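Long-range contacts in CalsepRRP (Calystegia sepium, PDB 1JY5), which is an RNase-related protein of the ribonuclease T2 family, whose members generally bind and cleave RNA: residues A[7-12]-A[177-182]; A[40-45]-A[122-127]; A[68-73]-A[115-120]; A[162-167]-A[186-191]. All blocks are in the same frame, centred on the assembly; numbering follows the deposited sequence.

Contact 1: A[7-12]-A[177-182]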
loop_
_atom_site.group_PDB
_atom_site.type_symbol
_atom_site.label_atom_id
_atom_site.label_comp_id
_atom_site.label_asym_id
_atom_site.label_seq_id
_atom_site.Cartn_x
_atom_site.Cartn_y
_atom_site.Cartn_z
ATOM N N TYR A 7 6.451 14.370 1.055
ATOM C CA TYR A 7 7.029 13.047 1.209
ATOM C C TYR A 7 6.126 11.990 0.591
ATOM O O TYR A 7 4.982 12.263 0.219
ATOM C CB TYR A 7 7.242 12.744 2.699
ATOM C CG TYR A 7 5.946 12.592 3.467
ATOM C CD1 TYR A 7 5.329 11.343 3.593
ATOM C CD2 TYR A 7 5.292 13.707 3.999
ATOM C CE1 TYR A 7 4.088 11.209 4.222
ATOM C CE2 TYR A 7 4.050 13.585 4.630
ATOM C CZ TYR A 7 3.454 12.338 4.732
ATOM O OH TYR A 7 2.208 12.227 5.304
ATOM N N PHE A 8 6.661 10.779 0.491
ATOM C CA PHE A 8 5.955 9.639 -0.071
ATOM C C PHE A 8 5.443 8.703 1.024
ATOM O O PHE A 8 6.155 8.417 1.992
ATOM C CB PHE A 8 6.901 8.814 -0.954
ATOM C CG PHE A 8 7.072 9.335 -2.350
ATOM C CD1 PHE A 8 8.337 9.669 -2.831
ATOM C CD2 PHE A 8 5.987 9.398 -3.216
ATOM C CE1 PHE A 8 8.517 10.045 -4.161
ATOM C CE2 PHE A 8 6.156 9.771 -4.546
ATOM C CZ PHE A 8 7.421 10.095 -5.019
ATOM N N THR A 9 4.208 8.233 0.882
ATOM C CA THR A 9 3.678 7.250 1.821
ATOM C C THR A 9 3.476 5.976 1.010
ATOM O O THR A 9 2.773 5.988 -0.002
ATOM C CB THR A 9 2.304 7.655 2.432
ATOM O OG1 THR A 9 2.493 8.655 3.441
ATOM C CG2 THR A 9 1.608 6.435 3.061
ATOM N N LEU A 10 4.132 4.887 1.408
ATOM C CA LEU A 10 3.923 3.616 0.716
ATOM C C LEU A 10 2.907 2.893 1.597
ATOM O O LEU A 10 3.217 2.514 2.723
ATOM C CB LEU A 10 5.216 2.778 0.618
ATOM C CG LEU A 10 5.061 1.344 0.073
ATOM C CD1 LEU A 10 4.535 1.388 -1.350
ATOM C CD2 LEU A 10 6.396 0.583 0.106
ATOM N N ALA A 11 1.686 2.736 1.098
ATOM C CA ALA A 11 0.651 2.055 1.861
ATOM C C ALA A 11 0.552 0.622 1.367
ATOM O O ALA A 11 0.542 0.369 0.160
ATOM C CB ALA A 11 -0.690 2.773 1.704
ATOM N N LEU A 12 0.493 -0.312 2.311
ATOM C CA LEU A 12 0.414 -1.734 1.996
ATOM C C LEU A 12 -0.851 -2.331 2.608
ATOM O O LEU A 12 -1.244 -1.973 3.717
ATOM C CB LEU A 12 1.650 -2.452 2.545
ATOM C CG LEU A 12 2.999 -1.876 2.090
ATOM C CD1 LEU A 12 4.135 -2.590 2.808
ATOM C CD2 LEU A 12 3.139 -2.021 0.577
ATOM N N GLN A 177 -3.916 -2.146 7.023
ATOM C CA GLN A 177 -2.947 -1.371 6.263
ATOM C C GLN A 177 -1.732 -0.923 7.068
ATOM O O GLN A 177 -1.841 -0.561 8.240
ATOM C CB GLN A 177 -3.662 -0.152 5.657
ATOM C CG GLN A 177 -2.791 0.804 4.848
ATOM C CD GLN A 177 -3.612 1.893 4.169
ATOM O OE1 GLN A 177 -4.360 1.628 3.225
ATOM N NE2 GLN A 177 -3.486 3.120 4.655
ATOM N N VAL A 178 -0.566 -0.978 6.433
ATOM C CA VAL A 178 0.670 -0.522 7.058
ATOM C C VAL A 178 1.240 0.566 6.153
ATOM O O VAL A 178 1.310 0.391 4.936
ATOM C CB VAL A 178 1.702 -1.666 7.223
ATOM C CG1 VAL A 178 3.067 -1.093 7.602
ATOM C CG2 VAL A 178 1.238 -2.626 8.325
ATOM N N GLN A 179 1.631 1.687 6.750
ATOM C CA GLN A 179 2.185 2.807 5.998
ATOM C C GLN A 179 3.632 3.093 6.380
ATOM O O GLN A 179 3.953 3.252 7.558
ATOM C CB GLN A 179 1.345 4.065 6.237
ATOM C CG GLN A 179 -0.077 3.997 5.689
ATOM C CD GLN A 179 -0.934 5.158 6.171
ATOM O OE1 GLN A 179 -0.421 6.143 6.700
ATOM N NE2 GLN A 179 -2.241 5.051 5.981
ATOM N N ILE A 180 4.495 3.145 5.367
ATOM C CA ILE A 180 5.918 3.431 5.526
ATOM C C ILE A 180 6.180 4.702 4.727
ATOM O O ILE A 180 5.753 4.805 3.576
ATOM C CB ILE A 180 6.802 2.320 4.915
ATOM C CG1 ILE A 180 6.429 0.959 5.505
ATOM C CG2 ILE A 180 8.275 2.630 5.171
ATOM C CD1 ILE A 180 6.585 0.876 7.000
ATOM N N CYS A 181 6.894 5.657 5.314
ATOM C CA CYS A 181 7.158 6.917 4.621
ATOM C C CYS A 181 8.574 7.067 4.057
ATOM O O CYS A 181 9.529 6.529 4.608
ATOM C CB CYS A 181 6.789 8.085 5.554
ATOM S SG CYS A 181 5.001 8.031 5.869
ATOM N N PHE A 182 8.680 7.774 2.933
ATOM C CA PHE A 182 9.955 8.019 2.263
ATOM C C PHE A 182 10.083 9.485 1.843
ATOM O O PHE A 182 9.084 10.109 1.480
ATOM C CB PHE A 182 10.086 7.171 0.989
ATOM C CG PHE A 182 10.065 5.685 1.224
ATOM C CD1 PHE A 182 8.857 4.995 1.291
ATOM C CD2 PHE A 182 11.256 4.975 1.379
ATOM C CE1 PHE A 182 8.830 3.619 1.512
ATOM C CE2 PHE A 182 11.243 3.592 1.601
ATOM C CZ PHE A 182 10.025 2.915 1.667
#
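Phe-182 and Phe-8 form the first of three hydrogen-bonded pairs between antiparallel strands 7-12 and 177-182; Leu-10 with Ile-180 and Leu-12 with Val-178 complete the ladder of six backbone bonds. Phe-182 has CG beside its own backbone N (chi1 -62°), which leads the ring back along its strand, side by side with Leu-10. There the ring edge at CE1 meets Leu-10 CB at 3.8 Å. Leu-12 is gripped mainly through its backbone, its N lying 2.8 Å from Val-178 O. Across the sheet, Tyr-7 CE1 lies 3.7 Å from Cys-181 SG, an oblique sulfur-aromatic contact beside the disulfide to Cys-191. Thr-9 OG1 is hydrogen-bonded to Asp-48. At the far end, the extended Gln-177 passes CG 3.4 Å from Leu-12 O and sets CD 3.9 Å from Ala-11 CB. A glycine in place of Gln-177 would probably strip the cover from both the Ala-11 methyl and the flank of the Leu-12 carbonyl. With the backbone paired and Leu-10, Leu-12 and Phe-182 against helix 116-129, the face they share with Val-178 and Ile-180 is apolar and buried, whereas the face of Thr-9 and Gln-179 is more polar.

Contact 2: A[40-45]-A[122-127]. Unlike the reference sequence in segment 122-127: Thr-123 (reference Ala).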
loop_
_atom_site.group_PDB
_atom_site.type_symbol
_atom_site.label_atom_id
_atom_site.label_comp_id
_atom_site.label_asym_id
_atom_site.label_seq_id
_atom_site.Cartn_x
_atom_site.Cartn_y
_atom_site.Cartn_z
ATOM N N PHE A 40 1.285 -8.829 2.634
ATOM C CA PHE A 40 1.060 -7.450 2.207
ATOM C C PHE A 40 1.200 -7.256 0.707
ATOM O O PHE A 40 2.119 -7.790 0.093
ATOM C CB PHE A 40 2.047 -6.490 2.890
ATOM C CG PHE A 40 1.735 -6.209 4.327
ATOM C CD1 PHE A 40 2.489 -6.787 5.343
ATOM C CD2 PHE A 40 0.683 -5.366 4.666
ATOM C CE1 PHE A 40 2.202 -6.529 6.682
ATOM C CE2 PHE A 40 0.384 -5.100 6.000
ATOM C CZ PHE A 40 1.147 -5.684 7.011
ATOM N N THR A 41 0.273 -6.502 0.123
ATOM C CA THR A 41 0.338 -6.159 -1.293
ATOM C C THR A 41 0.229 -4.639 -1.339
ATOM O O THR A 41 -0.127 -3.999 -0.347
ATOM C CB THR A 41 -0.809 -6.780 -2.152
ATOM O OG1 THR A 41 -2.081 -6.389 -1.624
ATOM C CG2 THR A 41 -0.695 -8.296 -2.188
ATOM N N ILE A 42 0.533 -4.057 -2.490
ATOM C CA ILE A 42 0.493 -2.607 -2.617
ATOM C C ILE A 42 -0.899 -1.996 -2.677
ATOM O O ILE A 42 -1.746 -2.405 -3.470
ATOM C CB ILE A 42 1.267 -2.136 -3.875
ATOM C CG1 ILE A 42 2.716 -2.640 -3.811
ATOM C CG2 ILE A 42 1.261 -0.609 -3.943
ATOM C CD1 ILE A 42 3.490 -2.457 -5.108
ATOM N N LYS A 43 -1.133 -1.027 -1.804
ATOM C CA LYS A 43 -2.382 -0.291 -1.814
ATOM C C LYS A 43 -2.059 0.892 -2.734
ATOM O O LYS A 43 -2.776 1.164 -3.706
ATOM C CB LYS A 43 -2.733 0.201 -0.412
ATOM C CG LYS A 43 -3.899 1.166 -0.371
ATOM C CD LYS A 43 -5.161 0.547 -0.937
ATOM C CE LYS A 43 -6.275 1.570 -0.925
ATOM N NZ LYS A 43 -7.535 1.039 -1.502
ATOM N N GLY A 44 -0.961 1.585 -2.428
ATOM C CA GLY A 44 -0.542 2.706 -3.254
ATOM C C GLY A 44 0.726 3.412 -2.803
ATOM O O GLY A 44 1.284 3.085 -1.761
ATOM N N LEU A 45 1.199 4.360 -3.615
ATOM C CA LEU A 45 2.373 5.170 -3.282
ATOM C C LEU A 45 1.766 6.558 -3.337
ATOM O O LEU A 45 1.386 7.037 -4.406
ATOM C CB LEU A 45 3.486 5.042 -4.333
ATOM C CG LEU A 45 4.714 5.944 -4.080
ATOM C CD1 LEU A 45 5.373 5.592 -2.745
ATOM C CD2 LEU A 45 5.720 5.768 -5.214
ATOM N N THR A 122 8.674 2.317 -9.598
ATOM C CA THR A 122 9.347 2.783 -8.395
ATOM C C THR A 122 8.615 2.259 -7.161
ATOM O O THR A 122 9.245 1.898 -6.166
ATOM C CB THR A 122 9.441 4.320 -8.382
ATOM O OG1 THR A 122 10.262 4.742 -9.481
ATOM C CG2 THR A 122 10.065 4.812 -7.083
ATOM N N THR A 123 7.289 2.191 -7.235
ATOM C CA THR A 123 6.509 1.683 -6.117
ATOM C C THR A 123 6.851 0.213 -5.899
ATOM O O THR A 123 7.021 -0.237 -4.764
ATOM C CB THR A 123 5.000 1.811 -6.373
ATOM O OG1 THR A 123 4.673 3.184 -6.610
ATOM C CG2 THR A 123 4.207 1.327 -5.161
ATOM N N LEU A 124 6.948 -0.539 -6.990
ATOM C CA LEU A 124 7.292 -1.954 -6.893
ATOM C C LEU A 124 8.699 -2.113 -6.315
ATOM O O LEU A 124 8.940 -2.986 -5.482
ATOM C CB LEU A 124 7.204 -2.623 -8.274
ATOM C CG LEU A 124 5.803 -3.089 -8.703
ATOM C CD1 LEU A 124 4.755 -2.058 -8.299
ATOM C CD2 LEU A 124 5.781 -3.311 -10.209
ATOM N N MET A 125 9.622 -1.260 -6.748
ATOM C CA MET A 125 10.994 -1.318 -6.259
ATOM C C MET A 125 11.035 -1.205 -4.745
ATOM O O MET A 125 11.660 -2.021 -4.078
ATOM C CB MET A 125 11.832 -0.192 -6.869
ATOM C CG MET A 125 13.304 -0.207 -6.461
ATOM S SD MET A 125 14.183 1.239 -7.112
ATOM C CE MET A 125 13.590 2.492 -5.962
ATOM N N LEU A 126 10.377 -0.182 -4.206
ATOM C CA LEU A 126 10.345 0.024 -2.761
ATOM C C LEU A 126 9.659 -1.163 -2.084
ATOM O O LEU A 126 10.112 -1.643 -1.041
ATOM C CB LEU A 126 9.604 1.328 -2.432
ATOM C CG LEU A 126 10.260 2.635 -2.918
ATOM C CD1 LEU A 126 9.327 3.813 -2.681
ATOM C CD2 LEU A 126 11.584 2.848 -2.184
ATOM N N TYR A 127 8.573 -1.639 -2.690
ATOM C CA TYR A 127 7.824 -2.776 -2.160
ATOM C C TYR A 127 8.691 -4.028 -2.053
ATOM O O TYR A 127 8.615 -4.758 -1.069
ATOM C CB TYR A 127 6.621 -3.078 -3.057
ATOM C CG TYR A 127 5.896 -4.363 -2.707
ATOM C CD1 TYR A 127 4.971 -4.409 -1.661
ATOM C CD2 TYR A 127 6.130 -5.530 -3.431
ATOM C CE1 TYR A 127 4.290 -5.592 -1.351
ATOM C CE2 TYR A 127 5.461 -6.716 -3.130
ATOM C CZ TYR A 127 4.540 -6.737 -2.092
ATOM O OH TYR A 127 3.853 -7.901 -1.822
#
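Tyr-127 reaches from helix 122-127 to strand 40-45 with its hydroxyl, which donates to Phe-40 O over 2.6 Å. The donor lies in the carbonyl plane, and the acceptor lies in the plane of the ring, at its edge. With CG opposite the backbone N about the first side-chain bond (chi1 171°), the ring is carried out from the helix and past Ile-42 to this carbonyl.

Ile-42 is the centre of the tight part. Its CG1 approaches Tyr-127 CD1 to 3.6 Å, its CG2 lies 3.7 Å from Thr-123 CG2, and its CD1 meets Leu-124 CD1 at 3.5 Å, closer than ordinary carbon contact. Ile-42 thus meets three residues of the helix, Leu-124 only by its end. Farther along, Leu-45 and Thr-123 run alongside each other, heading opposite ways, which brings Leu-45 CD2 to 3.1 Å from Thr-123 OG1. That hydroxyl is hydrogen-bonded to Tyr-119 O within its own helix, so its polar need is met although leucine carbons press on it.

Packing is looser beside this, where Leu-45 CD1 stands 4.3 Å from Leu-126 CD1. Lys-43 and Met-125 are exposed at the outer sides of strand and helix and take no part. Lys-43 and Gly-44 both face Ala-11 of strand 7-14, forming a classic beta bulge between the two toward-pointing residues Ile-42 and Leu-45. The whole is a helix laid across one face of an antiparallel sheet, as in the alpha-beta fold of the RNase T2 family.

Contact 3: A[68-73]-A[115-120]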
loop_
_atom_site.group_PDB
_atom_site.type_symbol
_atom_site.label_atom_id
_atom_site.label_comp_id
_atom_site.label_asym_id
_atom_site.label_seq_id
_atom_site.Cartn_x
_atom_site.Cartn_y
_atom_site.Cartn_z
ATOM N N ILE A 68 2.743 0.617 -18.992
ATOM C CA ILE A 68 3.194 -0.283 -17.946
ATOM C C ILE A 68 3.002 -1.757 -18.279
ATOM O O ILE A 68 3.005 -2.599 -17.380
ATOM C CB ILE A 68 2.471 0.032 -16.605
ATOM C CG1 ILE A 68 0.948 -0.054 -16.791
ATOM C CG2 ILE A 68 2.883 1.408 -16.104
ATOM C CD1 ILE A 68 0.146 0.194 -15.525
ATOM N N SER A 69 2.882 -2.073 -19.567
ATOM C CA SER A 69 2.668 -3.459 -19.995
ATOM C C SER A 69 3.671 -4.478 -19.451
ATOM O O SER A 69 3.281 -5.588 -19.087
ATOM C CB SER A 69 2.624 -3.560 -21.533
ATOM O OG SER A 69 3.869 -3.251 -22.132
ATOM N N ILE A 70 4.950 -4.116 -19.383
ATOM C CA ILE A 70 5.948 -5.064 -18.897
ATOM C C ILE A 70 5.881 -5.279 -17.392
ATOM O O ILE A 70 6.551 -6.159 -16.851
ATOM C CB ILE A 70 7.378 -4.635 -19.299
ATOM C CG1 ILE A 70 7.824 -3.407 -18.493
ATOM C CG2 ILE A 70 7.415 -4.343 -20.798
ATOM C CD1 ILE A 70 9.282 -3.025 -18.752
ATOM N N LEU A 71 5.059 -4.474 -16.727
ATOM C CA LEU A 71 4.868 -4.577 -15.289
ATOM C C LEU A 71 3.566 -5.307 -14.977
ATOM O O LEU A 71 3.262 -5.565 -13.814
ATOM C CB LEU A 71 4.799 -3.183 -14.653
ATOM C CG LEU A 71 6.005 -2.248 -14.819
ATOM C CD1 LEU A 71 5.714 -0.922 -14.114
ATOM C CD2 LEU A 71 7.247 -2.908 -14.242
ATOM N N SER A 72 2.804 -5.648 -16.012
ATOM C CA SER A 72 1.514 -6.312 -15.825
ATOM C C SER A 72 1.492 -7.521 -14.891
ATOM O O SER A 72 0.595 -7.639 -14.061
ATOM C CB SER A 72 0.918 -6.705 -17.186
ATOM O OG SER A 72 1.753 -7.616 -17.879
ATOM N N ASN A 73 2.462 -8.422 -15.023
ATOM C CA ASN A 73 2.502 -9.605 -14.164
ATOM C C ASN A 73 2.768 -9.241 -12.705
ATOM O O ASN A 73 2.170 -9.812 -11.789
ATOM C CB ASN A 73 3.570 -10.597 -14.641
ATOM C CG ASN A 73 3.195 -11.271 -15.946
ATOM O OD1 ASN A 73 2.102 -11.819 -16.080
ATOM N ND2 ASN A 73 4.100 -11.243 -16.912
ATOM N N ASN A 115 6.643 9.950 -15.112
ATOM C CA ASN A 115 5.594 9.318 -15.907
ATOM C C ASN A 115 5.050 8.095 -15.183
ATOM O O ASN A 115 5.563 7.711 -14.137
ATOM C CB ASN A 115 6.133 8.934 -17.294
ATOM C CG ASN A 115 7.311 7.979 -17.225
ATOM O OD1 ASN A 115 7.261 6.971 -16.520
ATOM N ND2 ASN A 115 8.372 8.283 -17.972
ATOM N N GLN A 116 3.996 7.511 -15.741
ATOM C CA GLN A 116 3.331 6.339 -15.178
ATOM C C GLN A 116 4.228 5.161 -14.908
ATOM O O GLN A 116 4.117 4.516 -13.865
ATOM C CB GLN A 116 2.251 5.854 -16.121
ATOM C CG GLN A 116 1.190 6.840 -16.373
ATOM C CD GLN A 116 0.279 6.380 -17.474
ATOM O OE1 GLN A 116 -0.268 5.278 -17.426
ATOM N NE2 GLN A 116 0.108 7.222 -18.478
ATOM N N TYR A 117 5.086 4.847 -15.873
ATOM C CA TYR A 117 5.984 3.720 -15.719
ATOM C C TYR A 117 6.892 3.936 -14.528
ATOM O O TYR A 117 7.100 3.024 -13.725
ATOM C CB TYR A 117 6.852 3.510 -16.957
ATOM C CG TYR A 117 7.765 2.320 -16.791
ATOM C CD1 TYR A 117 7.302 1.024 -17.041
ATOM C CD2 TYR A 117 9.058 2.471 -16.278
ATOM C CE1 TYR A 117 8.101 -0.090 -16.779
ATOM C CE2 TYR A 117 9.864 1.358 -16.008
ATOM C CZ TYR A 117 9.373 0.080 -16.260
ATOM O OH TYR A 117 10.138 -1.034 -15.977
ATOM N N GLU A 118 7.450 5.136 -14.415
ATOM C CA GLU A 118 8.341 5.421 -13.298
ATOM C C GLU A 118 7.558 5.355 -11.995
ATOM O O GLU A 118 8.064 4.862 -10.985
ATOM C CB GLU A 118 9.008 6.793 -13.472
ATOM C CG GLU A 118 9.771 6.905 -14.794
ATOM C CD GLU A 118 10.662 8.134 -14.898
ATOM O OE1 GLU A 118 10.482 9.084 -14.114
ATOM O OE2 GLU A 118 11.539 8.147 -15.784
ATOM N N TYR A 119 6.318 5.832 -12.015
ATOM C CA TYR A 119 5.507 5.790 -10.801
ATOM C C TYR A 119 5.287 4.349 -10.319
ATOM O O TYR A 119 5.615 4.014 -9.178
ATOM C CB TYR A 119 4.150 6.464 -11.031
ATOM C CG TYR A 119 3.188 6.271 -9.871
ATOM C CD1 TYR A 119 3.368 6.953 -8.663
ATOM C CD2 TYR A 119 2.119 5.384 -9.976
ATOM C CE1 TYR A 119 2.499 6.752 -7.586
ATOM C CE2 TYR A 119 1.249 5.172 -8.912
ATOM C CZ TYR A 119 1.445 5.859 -7.720
ATOM O OH TYR A 119 0.590 5.647 -6.669
ATOM N N PHE A 120 4.743 3.497 -11.187
ATOM C CA PHE A 120 4.467 2.113 -10.809
ATOM C C PHE A 120 5.707 1.248 -10.538
ATOM O O PHE A 120 5.722 0.458 -9.587
ATOM C CB PHE A 120 3.570 1.437 -11.861
ATOM C CG PHE A 120 2.144 1.935 -11.853
ATOM C CD1 PHE A 120 1.713 2.885 -12.776
ATOM C CD2 PHE A 120 1.242 1.479 -10.894
ATOM C CE1 PHE A 120 0.402 3.380 -12.739
ATOM C CE2 PHE A 120 -0.069 1.968 -10.849
ATOM C CZ PHE A 120 -0.489 2.920 -11.774
#
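Ile-68 and Tyr-117 bring their CA atoms to 5.4 Å where the 3-10 segment 69-71, leading into helix 72-78, lies against the first turns of helix 116-129. The two helix beginnings pack in the alpha-beta fold of the RNase T2 family, and the second of them has a side-chain N-cap: Asn-115 OD1 accepts from Glu-118 N. In the other segment Ser-69 O accepts from both the N and the OG of Ser-72, tying the 3-10 turn to the helix that follows.

The contact itself is apolar. Tyr-117 has its ring swung opposite the backbone N (chi1 -179°), a setting that carries it out to Ile-70 and Leu-71. Both cross it at about a right angle: Leu-71 CG lies 3.6 Å from Tyr-117 CE1, and Ile-70 CD1 is 3.5 Å from Tyr-117 OH. A serine in place of Tyr-117 would probably open a gap at the surface side of the contact and leave Ile-70 and Leu-71 without their aromatic partner. Deeper in, Leu-71 CD1 touches Phe-120 CB at 3.9 Å, and Ile-68 CG2 rests 3.8 Å from Phe-120 CD1. Leu-98 and Trp-102 of helix 97-106 add to the packing around Phe-120. Its ring is held between two neighbours, with Tyr-119 CD2 3.7 Å above the centre of one face and Ile-68 CD1 over the opposite face, offset toward the rim.

Contact 4: A[162-167]-A[186-191]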
loop_
_atom_site.group_PDB
_atom_site.type_symbol
_atom_site.label_atom_id
_atom_site.label_comp_id
_atom_site.label_asym_id
_atom_site.label_seq_id
_atom_site.Cartn_x
_atom_site.Cartn_y
_atom_site.Cartn_z
ATOM N N LEU A 162 13.476 -1.145 10.116
ATOM C CA LEU A 162 13.559 0.009 9.215
ATOM C C LEU A 162 14.180 1.258 9.840
ATOM O O LEU A 162 14.661 2.134 9.127
ATOM C CB LEU A 162 12.159 0.355 8.687
ATOM C CG LEU A 162 11.366 -0.796 8.061
ATOM C CD1 LEU A 162 9.998 -0.305 7.602
ATOM C CD2 LEU A 162 12.146 -1.376 6.891
ATOM N N ARG A 163 14.159 1.337 11.167
ATOM C CA ARG A 163 14.703 2.482 11.881
ATOM C C ARG A 163 13.729 3.656 11.778
ATOM O O ARG A 163 14.067 4.797 12.082
ATOM C CB ARG A 163 16.088 2.857 11.329
ATOM C CG ARG A 163 17.111 1.726 11.454
ATOM C CD ARG A 163 18.336 1.954 10.567
ATOM N NE ARG A 163 19.268 0.827 10.627
ATOM C CZ ARG A 163 20.274 0.635 9.778
ATOM N NH1 ARG A 163 20.487 1.493 8.789
ATOM N NH2 ARG A 163 21.068 -0.420 9.918
ATOM N N VAL A 164 12.515 3.363 11.321
ATOM C CA VAL A 164 11.463 4.368 11.243
ATOM C C VAL A 164 10.176 3.710 11.740
ATOM O O VAL A 164 10.024 2.486 11.689
ATOM C CB VAL A 164 11.259 4.935 9.804
ATOM C CG1 VAL A 164 12.448 5.813 9.425
ATOM C CG2 VAL A 164 11.081 3.802 8.793
ATOM N N THR A 165 9.254 4.522 12.229
ATOM C CA THR A 165 8.015 3.994 12.756
ATOM C C THR A 165 6.906 4.001 11.715
ATOM O O THR A 165 6.640 5.020 11.077
ATOM C CB THR A 165 7.588 4.795 14.009
ATOM O OG1 THR A 165 8.640 4.725 14.981
ATOM C CG2 THR A 165 6.314 4.220 14.615
ATOM N N PRO A 166 6.263 2.843 11.511
ATOM C CA PRO A 166 5.179 2.736 10.540
ATOM C C PRO A 166 3.869 3.232 11.126
ATOM O O PRO A 166 3.753 3.440 12.333
ATOM C CB PRO A 166 5.128 1.242 10.255
ATOM C CG PRO A 166 5.424 0.664 11.613
ATOM C CD PRO A 166 6.597 1.518 12.067
ATOM N N VAL A 167 2.889 3.434 10.256
ATOM C CA VAL A 167 1.569 3.849 10.687
ATOM C C VAL A 167 0.727 2.613 10.374
ATOM O O VAL A 167 0.851 2.036 9.294
ATOM C CB VAL A 167 1.068 5.077 9.886
ATOM C CG1 VAL A 167 -0.358 5.422 10.293
ATOM C CG2 VAL A 167 1.980 6.278 10.158
ATOM N N LEU A 186 13.819 8.981 -1.864
ATOM C CA LEU A 186 13.503 7.581 -1.585
ATOM C C LEU A 186 14.158 7.003 -0.325
ATOM O O LEU A 186 14.349 5.787 -0.215
ATOM C CB LEU A 186 13.856 6.714 -2.808
ATOM C CG LEU A 186 13.195 7.093 -4.151
ATOM C CD1 LEU A 186 13.586 6.082 -5.222
ATOM C CD2 LEU A 186 11.676 7.128 -4.000
ATOM N N GLN A 187 14.503 7.869 0.621
ATOM C CA GLN A 187 15.099 7.426 1.878
ATOM C C GLN A 187 13.981 7.323 2.906
ATOM O O GLN A 187 13.117 8.201 2.986
ATOM C CB GLN A 187 16.127 8.429 2.412
ATOM C CG GLN A 187 17.272 8.784 1.489
ATOM C CD GLN A 187 18.238 9.758 2.157
ATOM O OE1 GLN A 187 17.855 10.873 2.543
ATOM N NE2 GLN A 187 19.495 9.342 2.301
ATOM N N LEU A 188 14.001 6.253 3.692
ATOM C CA LEU A 188 13.004 6.050 4.735
ATOM C C LEU A 188 12.973 7.256 5.658
ATOM O O LEU A 188 14.015 7.816 5.982
ATOM C CB LEU A 188 13.371 4.824 5.570
ATOM C CG LEU A 188 13.095 3.475 4.934
ATOM C CD1 LEU A 188 13.935 2.393 5.587
ATOM C CD2 LEU A 188 11.615 3.201 5.075
ATOM N N GLN A 189 11.787 7.673 6.073
ATOM C CA GLN A 189 11.686 8.783 7.019
ATOM C C GLN A 189 10.499 8.492 7.914
ATOM O O GLN A 189 9.757 7.535 7.684
ATOM C CB GLN A 189 11.468 10.119 6.304
ATOM C CG GLN A 189 10.122 10.226 5.611
ATOM C CD GLN A 189 9.814 11.638 5.158
ATOM O OE1 GLN A 189 10.490 12.185 4.288
ATOM N NE2 GLN A 189 8.797 12.243 5.764
ATOM N N GLU A 190 10.321 9.312 8.940
ATOM C CA GLU A 190 9.195 9.139 9.845
ATOM C C GLU A 190 7.971 9.726 9.161
ATOM O O GLU A 190 8.077 10.689 8.400
ATOM C CB GLU A 190 9.430 9.896 11.157
ATOM C CG GLU A 190 10.653 9.447 11.955
ATOM C CD GLU A 190 10.489 8.064 12.546
ATOM O OE1 GLU A 190 9.394 7.483 12.407
ATOM O OE2 GLU A 190 11.451 7.557 13.156
ATOM N N CYS A 191 6.817 9.132 9.423
ATOM C CA CYS A 191 5.573 9.634 8.877
ATOM C C CYS A 191 5.097 10.704 9.850
ATOM O O CYS A 191 5.553 10.753 10.986
ATOM C CB CYS A 191 4.516 8.528 8.828
ATOM S SG CYS A 191 4.809 7.154 7.695
HETATM O O HOH W 1 7.866 5.537 8.071
HETATM O O HOH W 2 6.637 7.490 11.553
HETATM O O HOH W 3 11.154 5.451 14.728
#
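The loop joining helix 151-162 to strand 167-171 meets the short, weakly bonded strand 188-189 of the central sheet through Val-164 and Leu-188, Thr-165 and Glu-190, next to the Cys-181 to Cys-191 disulfide. Arg-163, the first residue to leave the helix, has a positive phi and turns the chain into this contact.

The inner part is apolar. Val-164 lies against the strand with both methyls: its CG2 lies 3.8 Å from Leu-188 CD2, and its CG1 rests 3.6 Å from Gln-189 O. Leu-188 puts CD1 against Leu-162, and it also packs on Ile-180 and Phe-182 of strand 174-182. At the far end Val-167 CG2 packs on Cys-191 CB at 3.6 Å, beside the disulfide.

The outer part is polar. Glu-190 bends at its second torsion (chi2 -69°), curling the carboxylate back over the loop. There OE1 accepts from Thr-165 N over 3.0 Å in a nearly straight bond, 169° at the hydrogen; the donor arrives on the syn side, 26° out of the carboxylate plane. A water that donates to Glu-190 OE2 (2.6 Å) also lies 2.6 Å from Thr-165 OG1. Another water donates to Gln-189 O and, more distantly, to Thr-165 O, and a third takes the N-H of Cys-191. Between these two segments the carboxylate and water thus do the linking that a regular strand pair would leave to backbone bonds. The donors found here, a backbone N-H and water, are neutral, so the acidic charge is probably eased partly by solvent.

Overall arrangement
Contacts 1, 2 and 4 share the five-stranded antiparallel sheet. In contact 1, strands 7-14 and 174-182 pair; contact 2 lays helix 116-129 on neighbouring strand 40-48. The centres of contacts 1 and 2 are 9 Å apart. Contact 4, 8 Å from contact 1 between centres, reaches the sheet at strand 188-189 and joins contact 1 through the Cys-181 to Cys-191 disulfide. Contact 3 uses the start of helix 116-129, about 19 Å from contact 1 between centres, and is linked to contact 2 by the bond from Tyr-119 OH to Leu-45 O. Along the chain, contact 3 nests inside contact 2, and contact 2 inside contact 1, while contact 4 crosses contact 1; the sheet brings an early strand, 7-14, beside a late one, 174-182.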